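Gamma-glutamyl-gamma-aminobutyrate hydrolase PuuD (Escherichia coli, PDB 6VTV) hydrolyses the gamma-glutamyl linkage of gamma-glutamyl-gamma-aminobutyrate, releasing 4-aminobutanoate and glutamate in the last step of the conversion of putrescine to 4-aminobutanoate. Local coordinates at residues L108-Q122 with V214-E228. Sequence-based numbering, arbitrary orientation.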
ATOM      1  N   LEU B 108     -15.954  12.013  -7.634  1.00 32.67           N
ATOM      2  CA  LEU B 108     -16.659  12.775  -8.658  1.00 31.90           C
ATOM      3  C   LEU B 108     -17.569  13.826  -8.041  1.00 35.18           C
ATOM      4  O   LEU B 108     -17.742  14.909  -8.615  1.00 37.06           O
ATOM      5  CB  LEU B 108     -17.457  11.836  -9.562  1.00 29.70           C
ATOM      6  CG  LEU B 108     -16.631  10.941 -10.489  1.00 28.59           C
ATOM      7  CD1 LEU B 108     -17.534  10.139 -11.413  1.00 28.28           C
ATOM      8  CD2 LEU B 108     -15.637  11.768 -11.292  1.00 26.64           C
ATOM      9  N   GLU B 109     -18.146  13.534  -6.875  1.00 32.25           N
ATOM     10  CA  GLU B 109     -18.945  14.531  -6.180  1.00 37.77           C
ATOM     11  C   GLU B 109     -18.073  15.593  -5.523  1.00 36.46           C
ATOM     12  O   GLU B 109     -18.441  16.773  -5.516  1.00 39.05           O
ATOM     13  CB  GLU B 109     -19.835  13.852  -5.136  1.00 42.95           C
ATOM     14  CG  GLU B 109     -20.542  14.827  -4.222  1.00 57.26           C
ATOM     15  CD  GLU B 109     -21.519  14.140  -3.299  1.00 68.30           C
ATOM     16  OE1 GLU B 109     -22.211  13.204  -3.757  1.00 71.27           O
ATOM     17  OE2 GLU B 109     -21.608  14.540  -2.122  1.00 73.61           O
ATOM     18  N   ARG B 110     -16.924  15.201  -4.975  1.00 35.76           N
ATOM     19  CA  ARG B 110     -16.003  16.137  -4.343  1.00 35.91           C
ATOM     20  C   ARG B 110     -15.072  16.821  -5.336  1.00 40.06           C
ATOM     21  O   ARG B 110     -14.240  17.634  -4.917  1.00 36.19           O
ATOM     22  CB  ARG B 110     -15.173  15.417  -3.276  1.00 35.10           C
ATOM     23  CG  ARG B 110     -16.007  14.686  -2.239  1.00 40.17           C
ATOM     24  CD  ARG B 110     -15.155  14.172  -1.094  1.00 42.69           C
ATOM     25  NE  ARG B 110     -15.975  13.584  -0.039  1.00 45.49           N
ATOM     26  CZ  ARG B 110     -15.772  13.781   1.258  1.00 47.76           C
ATOM     27  NH1 ARG B 110     -14.775  14.555   1.663  1.00 44.34           N
ATOM     28  NH2 ARG B 110     -16.567  13.208   2.152  1.00 53.91           N
ATOM     29  N   ARG B 111     -15.188  16.505  -6.628  1.00 33.70           N
ATOM     30  CA  ARG B 111     -14.354  17.097  -7.678  1.00 35.28           C
ATOM     31  C   ARG B 111     -12.867  16.872  -7.402  1.00 33.83           C
ATOM     32  O   ARG B 111     -12.024  17.724  -7.691  1.00 33.04           O
ATOM     33  CB  ARG B 111     -14.671  18.585  -7.861  1.00 40.64           C
ATOM     34  CG  ARG B 111     -16.165  18.881  -7.836  1.00 46.07           C
ATOM     35  CD  ARG B 111     -16.538  20.190  -8.523  1.00 52.51           C
ATOM     36  NE  ARG B 111     -15.434  21.141  -8.590  1.00 56.69           N
ATOM     37  CZ  ARG B 111     -15.082  21.796  -9.692  1.00 55.17           C
ATOM     38  NH1 ARG B 111     -15.749  21.604 -10.822  1.00 54.48           N
ATOM     39  NH2 ARG B 111     -14.063  22.646  -9.665  1.00 54.87           N
ATOM     40  N   ILE B 112     -12.547  15.714  -6.841  1.00 30.41           N
ATOM     41  CA  ILE B 112     -11.152  15.326  -6.625  1.00 29.53           C
ATOM     42  C   ILE B 112     -10.593  14.769  -7.932  1.00 27.88           C
ATOM     43  O   ILE B 112     -11.253  13.934  -8.570  1.00 30.93           O
ATOM     44  CB  ILE B 112     -11.049  14.296  -5.503  1.00 31.76           C
ATOM     45  CG1 ILE B 112     -11.622  14.860  -4.201  1.00 33.75           C
ATOM     46  CG2 ILE B 112      -9.605  13.854  -5.306  1.00 29.12           C
ATOM     47  CD1 ILE B 112     -11.754  13.830  -3.102  1.00 32.46           C
ATOM     48  N   PRO B 113      -9.407  15.200  -8.361  1.00 28.29           N
ATOM     49  CA  PRO B 113      -8.853  14.694  -9.623  1.00 27.35           C
ATOM     50  C   PRO B 113      -8.651  13.186  -9.588  1.00 28.45           C
ATOM     51  O   PRO B 113      -8.272  12.612  -8.565  1.00 25.29           O
ATOM     52  CB  PRO B 113      -7.519  15.439  -9.748  1.00 28.74           C
ATOM     53  CG  PRO B 113      -7.710  16.683  -8.947  1.00 30.60           C
ATOM     54  CD  PRO B 113      -8.587  16.284  -7.794  1.00 30.16           C
ATOM     55  N   ILE B 114      -8.918  12.546 -10.725  1.00 26.03           N
ATOM     56  CA  ILE B 114      -8.766  11.106 -10.885  1.00 24.45           C
ATOM     57  C   ILE B 114      -7.929  10.838 -12.127  1.00 24.73           C
ATOM     58  O   ILE B 114      -8.151  11.446 -13.180  1.00 23.46           O
ATOM     59  CB  ILE B 114     -10.129  10.388 -10.999  1.00 23.74           C
ATOM     60  CG1 ILE B 114     -11.052  10.777  -9.844  1.00 32.33           C
ATOM     61  CG2 ILE B 114      -9.939   8.879 -11.050  1.00 26.23           C
ATOM     62  CD1 ILE B 114     -12.456  10.227  -9.984  1.00 34.25           C
ATOM     63  N   PHE B 115      -6.966   9.928 -12.002  1.00 22.37           N
ATOM     64  CA  PHE B 115      -6.211   9.418 -13.140  1.00 22.06           C
ATOM     65  C   PHE B 115      -6.268   7.900 -13.097  1.00 23.53           C
ATOM     66  O   PHE B 115      -5.808   7.285 -12.129  1.00 25.24           O
ATOM     67  CB  PHE B 115      -4.761   9.908 -13.124  1.00 22.03           C
ATOM     68  CG  PHE B 115      -3.994   9.559 -14.367  1.00 29.64           C
ATOM     69  CD1 PHE B 115      -4.597   9.638 -15.613  1.00 28.18           C
ATOM     70  CD2 PHE B 115      -2.670   9.157 -14.293  1.00 32.75           C
ATOM     71  CE1 PHE B 115      -3.896   9.317 -16.761  1.00 26.15           C
ATOM     72  CE2 PHE B 115      -1.963   8.836 -15.439  1.00 35.62           C
ATOM     73  CZ  PHE B 115      -2.577   8.917 -16.674  1.00 20.62           C
ATOM     74  N   ALA B 116      -6.834   7.300 -14.140  1.00 24.31           N
ATOM     75  CA  ALA B 116      -7.111   5.873 -14.181  1.00 24.64           C
ATOM     76  C   ALA B 116      -6.380   5.229 -15.351  1.00 26.27           C
ATOM     77  O   ALA B 116      -6.317   5.799 -16.445  1.00 23.98           O
ATOM     78  CB  ALA B 116      -8.614   5.622 -14.291  1.00 23.36           C
ATOM     79  N   ILE B 117      -5.834   4.037 -15.117  1.00 26.34           N
ATOM     80  CA  ILE B 117      -5.005   3.333 -16.089  1.00 26.36           C
ATOM     81  C   ILE B 117      -5.584   1.942 -16.317  1.00 26.45           C
ATOM     82  O   ILE B 117      -5.792   1.187 -15.359  1.00 21.91           O
ATOM     83  CB  ILE B 117      -3.541   3.239 -15.623  1.00 25.91           C
ATOM     84  CG1 ILE B 117      -2.896   4.627 -15.587  1.00 18.91           C
ATOM     85  CG2 ILE B 117      -2.750   2.293 -16.525  1.00 21.15           C
ATOM     86  CD1 ILE B 117      -1.446   4.617 -15.146  1.00 19.87           C
ATOM     87  N   CYS B 118      -5.838   1.611 -17.588  1.00 27.17           N
ATOM     88  CA  CYS B 118      -6.256   0.282 -18.028  1.00 27.02           C
ATOM     89  C   CYS B 118      -7.503  -0.188 -17.282  1.00 24.10           C
ATOM     90  O   CYS B 118      -8.620   0.197 -17.641  1.00 24.89           O
ATOM     91  CB  CYS B 118      -5.108  -0.722 -17.862  1.00 30.34           C
ATOM     92  SG  CYS B 118      -5.424  -2.355 -18.581  1.00 35.04           S
ATOM     93  N   ARG B 119      -7.335  -1.020 -16.250  1.00 22.29           N
ATOM     94  CA  ARG B 119      -8.489  -1.427 -15.451  1.00 27.03           C
ATOM     95  C   ARG B 119      -9.175  -0.223 -14.823  1.00 26.63           C
ATOM     96  O   ARG B 119     -10.396  -0.233 -14.632  1.00 23.49           O
ATOM     97  CB  ARG B 119      -8.070  -2.419 -14.366  1.00 26.01           C
ATOM     98  CG  ARG B 119      -9.246  -3.062 -13.645  1.00 25.71           C
ATOM     99  CD  ARG B 119      -8.872  -3.449 -12.227  1.00 30.14           C
ATOM    100  NE  ARG B 119      -9.533  -4.681 -11.811  1.00 34.18           N
ATOM    101  CZ  ARG B 119     -10.681  -4.725 -11.146  1.00 30.10           C
ATOM    102  NH1 ARG B 119     -11.304  -3.601 -10.817  1.00 29.19           N
ATOM    103  NH2 ARG B 119     -11.207  -5.893 -10.808  1.00 29.10           N
ATOM    104  N   GLY B 120      -8.408   0.818 -14.493  1.00 25.30           N
ATOM    105  CA  GLY B 120      -9.009   2.022 -13.947  1.00 25.71           C
ATOM    106  C   GLY B 120      -9.960   2.692 -14.921  1.00 22.41           C
ATOM    107  O   GLY B 120     -11.036   3.153 -14.531  1.00 23.89           O
ATOM    108  N   LEU B 121      -9.569   2.773 -16.196  1.00 22.17           N
ATOM    109  CA  LEU B 121     -10.476   3.297 -17.213  1.00 21.63           C
ATOM    110  C   LEU B 121     -11.757   2.477 -17.264  1.00 19.47           C
ATOM    111  O   LEU B 121     -12.862   3.028 -17.315  1.00 22.42           O
ATOM    112  CB  LEU B 121      -9.791   3.317 -18.582  1.00 22.61           C
ATOM    113  CG  LEU B 121     -10.680   3.591 -19.803  1.00 25.02           C
ATOM    114  CD1 LEU B 121      -9.953   4.460 -20.815  1.00 23.07           C
ATOM    115  CD2 LEU B 121     -11.148   2.299 -20.474  1.00 23.99           C
ATOM    116  N   GLN B 122     -11.622   1.149 -17.255  1.00 18.35           N
ATOM    117  CA  GLN B 122     -12.796   0.284 -17.243  1.00 22.94           C
ATOM    118  C   GLN B 122     -13.605   0.468 -15.966  1.00 19.90           C
ATOM    119  O   GLN B 122     -14.837   0.373 -15.993  1.00 22.41           O
ATOM    120  CB  GLN B 122     -12.366  -1.174 -17.413  1.00 21.77           C
ATOM    121  CG  GLN B 122     -11.594  -1.429 -18.705  1.00 21.18           C
ATOM    122  CD  GLN B 122     -10.892  -2.774 -18.719  1.00 26.42           C
ATOM    123  OE1 GLN B 122     -10.855  -3.476 -17.709  1.00 29.49           O
ATOM    124  NE2 GLN B 122     -10.329  -3.137 -19.865  1.00 28.14           N
ATOM    125  N   VAL B 214     -14.451  12.557 -17.545  1.00 29.97           N
ATOM    126  CA  VAL B 214     -15.760  12.903 -17.001  1.00 28.78           C
ATOM    127  C   VAL B 214     -16.074  14.353 -17.347  1.00 30.82           C
ATOM    128  O   VAL B 214     -15.298  15.261 -17.032  1.00 33.16           O
ATOM    129  CB  VAL B 214     -15.811  12.675 -15.484  1.00 30.03           C
ATOM    130  CG1 VAL B 214     -17.102  13.233 -14.906  1.00 35.15           C
ATOM    131  CG2 VAL B 214     -15.683  11.195 -15.168  1.00 26.62           C
ATOM    132  N   ILE B 215     -17.215  14.569 -18.002  1.00 30.30           N
ATOM    133  CA  ILE B 215     -17.668  15.921 -18.298  1.00 35.93           C
ATOM    134  C   ILE B 215     -18.048  16.621 -17.001  1.00 44.01           C
ATOM    135  O   ILE B 215     -18.550  15.992 -16.058  1.00 48.95           O
ATOM    136  CB  ILE B 215     -18.848  15.881 -19.285  1.00 36.36           C
ATOM    137  CG1 ILE B 215     -18.468  15.086 -20.534  1.00 35.53           C
ATOM    138  CG2 ILE B 215     -19.287  17.286 -19.669  1.00 38.34           C
ATOM    139  CD1 ILE B 215     -19.641  14.770 -21.436  1.00 34.64           C
ATOM    140  N   ASN B 216     -17.789  17.929 -16.941  1.00 44.77           N
ATOM    141  CA  ASN B 216     -18.110  18.779 -15.797  1.00 49.35           C
ATOM    142  C   ASN B 216     -17.314  18.412 -14.550  1.00 47.11           C
ATOM    143  O   ASN B 216     -17.692  18.790 -13.436  1.00 52.98           O
ATOM    144  CB  ASN B 216     -19.612  18.766 -15.490  1.00 53.96           C
ATOM    145  CG  ASN B 216     -20.443  19.312 -16.637  1.00 61.26           C
ATOM    146  OD1 ASN B 216     -20.056  20.282 -17.290  1.00 62.84           O
ATOM    147  ND2 ASN B 216     -21.591  18.692 -16.886  1.00 61.90           N
ATOM    148  N   HIS B 217     -16.216  17.677 -14.712  1.00 40.61           N
ATOM    149  CA  HIS B 217     -15.257  17.432 -13.652  1.00 36.54           C
ATOM    150  C   HIS B 217     -13.916  18.045 -14.038  1.00 37.21           C
ATOM    151  O   HIS B 217     -13.510  17.948 -15.201  1.00 40.07           O
ATOM    152  CB  HIS B 217     -15.088  15.927 -13.388  1.00 33.80           C
ATOM    153  CG  HIS B 217     -14.281  15.611 -12.167  1.00 34.81           C
ATOM    154  ND1 HIS B 217     -12.905  15.699 -12.140  1.00 34.66           N
ATOM    155  CD2 HIS B 217     -14.655  15.208 -10.929  1.00 35.02           C
ATOM    156  CE1 HIS B 217     -12.468  15.365 -10.939  1.00 34.66           C
ATOM    157  NE2 HIS B 217     -13.510  15.061 -10.185  1.00 36.43           N
ATOM    158  N   PRO B 218     -13.218  18.693 -13.099  1.00 36.33           N
ATOM    159  CA  PRO B 218     -11.958  19.365 -13.469  1.00 34.41           C
ATOM    160  C   PRO B 218     -10.941  18.444 -14.120  1.00 31.95           C
ATOM    161  O   PRO B 218     -10.295  18.839 -15.097  1.00 35.64           O
ATOM    162  CB  PRO B 218     -11.449  19.910 -12.126  1.00 36.06           C
ATOM    163  CG  PRO B 218     -12.664  20.036 -11.283  1.00 39.23           C
ATOM    164  CD  PRO B 218     -13.568  18.910 -11.686  1.00 37.70           C
ATOM    165  N   PHE B 219     -10.785  17.220 -13.613  1.00 29.66           N
ATOM    166  CA  PHE B 219      -9.787  16.298 -14.162  1.00 29.70           C
ATOM    167  C   PHE B 219     -10.121  14.890 -13.659  1.00 29.01           C
ATOM    168  O   PHE B 219      -9.676  14.487 -12.585  1.00 27.52           O
ATOM    169  CB  PHE B 219      -8.380  16.704 -13.771  1.00 31.04           C
ATOM    170  CG  PHE B 219      -7.304  15.970 -14.522  1.00 31.67           C
ATOM    171  CD1 PHE B 219      -6.907  14.701 -14.132  1.00 22.94           C
ATOM    172  CD2 PHE B 219      -6.686  16.553 -15.616  1.00 32.82           C
ATOM    173  CE1 PHE B 219      -5.918  14.025 -14.821  1.00 25.54           C
ATOM    174  CE2 PHE B 219      -5.695  15.881 -16.308  1.00 31.96           C
ATOM    175  CZ  PHE B 219      -5.312  14.616 -15.908  1.00 26.61           C
ATOM    176  N   ALA B 220     -10.893  14.154 -14.455  1.00 29.48           N
ATOM    177  CA  ALA B 220     -11.198  12.748 -14.187  1.00 28.68           C
ATOM    178  C   ALA B 220     -10.912  11.998 -15.484  1.00 29.39           C
ATOM    179  O   ALA B 220     -11.814  11.782 -16.295  1.00 29.33           O
ATOM    180  CB  ALA B 220     -12.635  12.565 -13.717  1.00 27.96           C
ATOM    181  N   LEU B 221      -9.655  11.607 -15.671  1.00 25.36           N
ATOM    182  CA  LEU B 221      -9.172  11.060 -16.930  1.00 23.62           C
ATOM    183  C   LEU B 221      -8.835   9.583 -16.783  1.00 24.04           C
ATOM    184  O   LEU B 221      -8.248   9.164 -15.781  1.00 20.19           O
ATOM    185  CB  LEU B 221      -7.935  11.827 -17.410  1.00 28.14           C
ATOM    186  CG  LEU B 221      -7.180  11.258 -18.612  1.00 27.45           C
ATOM    187  CD1 LEU B 221      -8.008  11.394 -19.882  1.00 26.08           C
ATOM    188  CD2 LEU B 221      -5.829  11.938 -18.766  1.00 29.80           C
ATOM    189  N   GLY B 222      -9.209   8.803 -17.784  1.00 23.22           N
ATOM    190  CA  GLY B 222      -8.812   7.407 -17.853  1.00 24.20           C
ATOM    191  C   GLY B 222      -8.204   7.093 -19.202  1.00 27.39           C
ATOM    192  O   GLY B 222      -8.637   7.619 -20.227  1.00 25.85           O
ATOM    193  N   VAL B 223      -7.178   6.244 -19.189  1.00 24.28           N
ATOM    194  CA  VAL B 223      -6.542   5.772 -20.411  1.00 22.43           C
ATOM    195  C   VAL B 223      -6.486   4.253 -20.370  1.00 22.96           C
ATOM    196  O   VAL B 223      -6.348   3.643 -19.304  1.00 20.91           O
ATOM    197  CB  VAL B 223      -5.128   6.372 -20.616  1.00 24.00           C
ATOM    198  CG1 VAL B 223      -5.192   7.892 -20.635  1.00 23.88           C
ATOM    199  CG2 VAL B 223      -4.169   5.891 -19.538  1.00 23.30           C
ATOM    200  N   GLN B 224      -6.616   3.637 -21.546  1.00 21.76           N
ATOM    201  CA  GLN B 224      -6.631   2.183 -21.636  1.00 20.47           C
ATOM    202  C   GLN B 224      -5.231   1.587 -21.696  1.00 21.63           C
ATOM    203  O   GLN B 224      -5.048   0.425 -21.316  1.00 19.96           O
ATOM    204  CB  GLN B 224      -7.447   1.749 -22.859  1.00 23.82           C
ATOM    205  CG  GLN B 224      -7.601   0.245 -23.032  1.00 24.28           C
ATOM    206  CD  GLN B 224      -8.382  -0.405 -21.905  1.00 25.46           C
ATOM    207  OE1 GLN B 224      -9.614  -0.367 -21.882  1.00 27.39           O
ATOM    208  NE2 GLN B 224      -7.667  -1.011 -20.963  1.00 18.71           N
ATOM    209  N   TRP B 225      -4.242   2.356 -22.142  1.00 18.79           N
ATOM    210  CA  TRP B 225      -2.874   1.870 -22.224  1.00 23.09           C
ATOM    211  C   TRP B 225      -2.185   2.046 -20.870  1.00 25.51           C
ATOM    212  O   TRP B 225      -2.816   2.368 -19.861  1.00 25.85           O
ATOM    213  CB  TRP B 225      -2.127   2.577 -23.353  1.00 23.17           C
ATOM    214  CG  TRP B 225      -2.034   4.067 -23.219  1.00 21.58           C
ATOM    215  CD1 TRP B 225      -1.008   4.776 -22.667  1.00 21.26           C
ATOM    216  CD2 TRP B 225      -2.990   5.033 -23.673  1.00 23.85           C
ATOM    217  NE1 TRP B 225      -1.270   6.123 -22.737  1.00 22.27           N
ATOM    218  CE2 TRP B 225      -2.481   6.308 -23.351  1.00 22.47           C
ATOM    219  CE3 TRP B 225      -4.230   4.945 -24.317  1.00 22.64           C
ATOM    220  CZ2 TRP B 225      -3.167   7.484 -23.649  1.00 24.01           C
ATOM    221  CZ3 TRP B 225      -4.910   6.115 -24.612  1.00 23.03           C
ATOM    222  CH2 TRP B 225      -4.376   7.367 -24.278  1.00 24.90           C
ATOM    223  N   HIS B 226      -0.867   1.831 -20.838  1.00 23.78           N
ATOM    224  CA  HIS B 226      -0.083   1.835 -19.605  1.00 22.28           C
ATOM    225  C   HIS B 226       0.979   2.927 -19.686  1.00 26.80           C
ATOM    226  O   HIS B 226       2.134   2.660 -20.053  1.00 26.24           O
ATOM    227  CB  HIS B 226       0.559   0.471 -19.356  1.00 24.41           C
ATOM    228  CG  HIS B 226      -0.391  -0.551 -18.814  1.00 27.48           C
ATOM    229  ND1 HIS B 226      -0.304  -1.037 -17.527  1.00 26.62           N
ATOM    230  CD2 HIS B 226      -1.445  -1.182 -19.383  1.00 25.21           C
ATOM    231  CE1 HIS B 226      -1.264  -1.921 -17.326  1.00 27.72           C
ATOM    232  NE2 HIS B 226      -1.971  -2.028 -18.437  1.00 25.80           N
ATOM    233  N   PRO B 227       0.629   4.169 -19.339  1.00 22.92           N
ATOM    234  CA  PRO B 227       1.635   5.241 -19.338  1.00 21.61           C
ATOM    235  C   PRO B 227       2.607   5.163 -18.171  1.00 23.49           C
ATOM    236  O   PRO B 227       3.621   5.873 -18.187  1.00 25.01           O
ATOM    237  CB  PRO B 227       0.787   6.514 -19.271  1.00 21.95           C
ATOM    238  CG  PRO B 227      -0.450   6.092 -18.542  1.00 17.90           C
ATOM    239  CD  PRO B 227      -0.696   4.647 -18.903  1.00 18.27           C
ATOM    240  N   GLU B 228       2.338   4.328 -17.165  1.00 21.56           N
ATOM    241  CA  GLU B 228       3.258   4.200 -16.041  1.00 20.67           C
ATOM    242  C   GLU B 228       4.552   3.497 -16.426  1.00 25.87           C
ATOM    243  O   GLU B 228       5.542   3.602 -15.693  1.00 25.42           O
ATOM    244  CB  GLU B 228       2.581   3.447 -14.893  1.00 20.90           C
ATOM    245  CG  GLU B 228       2.674   1.931 -15.004  1.00 24.62           C
ATOM    246  CD  GLU B 228       1.629   1.342 -15.935  1.00 22.85           C
ATOM    247  OE1 GLU B 228       0.853   2.115 -16.533  1.00 20.56           O
ATOM    248  OE2 GLU B 228       1.583   0.099 -16.065  1.00 22.53           O
TER
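Cys118 faces His226 where two neighbouring parallel strands, 114-117 and 220-223, end. With chi1 at -172° the thiol swings away from its own backbone nitrogen, and Cys118 SG comes within 3.5 Å of His226 NE2 and sits oblique to the imidazole. The other ring nitrogen is held from behind: His226 ND1 donates to Glu228 OE2 at 2.6 Å, the oxygen lying in the ring plane and accepting through its syn lone pair, which fixes the ring's rotation. Lys34 forms a salt bridge to the same OE2. Ile117, branched at CB, divides its work: CG2 lies over one face of the His226 ring, while Ile117 CD1 packs against Pro227 CD of the ring at 3.8 Å. Phe115, on the same face of the sheet, runs alongside Leu221, CE1 to CD2 3.8 Å, and its CZ reaches the Pro227 ring. On the other face, Ala116 pairs with Gly222, small residues over which helix 119-127 can pack closely; Leu121 of that helix lays CD1 against the Gly222 carbonyl. Five backbone hydrogen bonds join the strands and their flanking residues, from Ile114 N to Phe219 O through to Cys118 N donating to Val223 O at 2.7 Å. Before the strands, the His217 imidazole lies between Ala220 CB and Pro218 CD on opposite faces, with Leu108 CD2 3.6 Å from its CD2. Its ND1 accepts from Phe219 N, while Pro218 CG sits over one face of the Arg111 guanidinium. Cys118, with positive phi (55°) at the N-cap of helix 119-127, forms the strand-nucleophile-helix turn called the nucleophile elbow; with His226 and Glu228 it makes up the predicted Cys-His-Glu catalytic triad of class I glutamine amidotransferase-like folds.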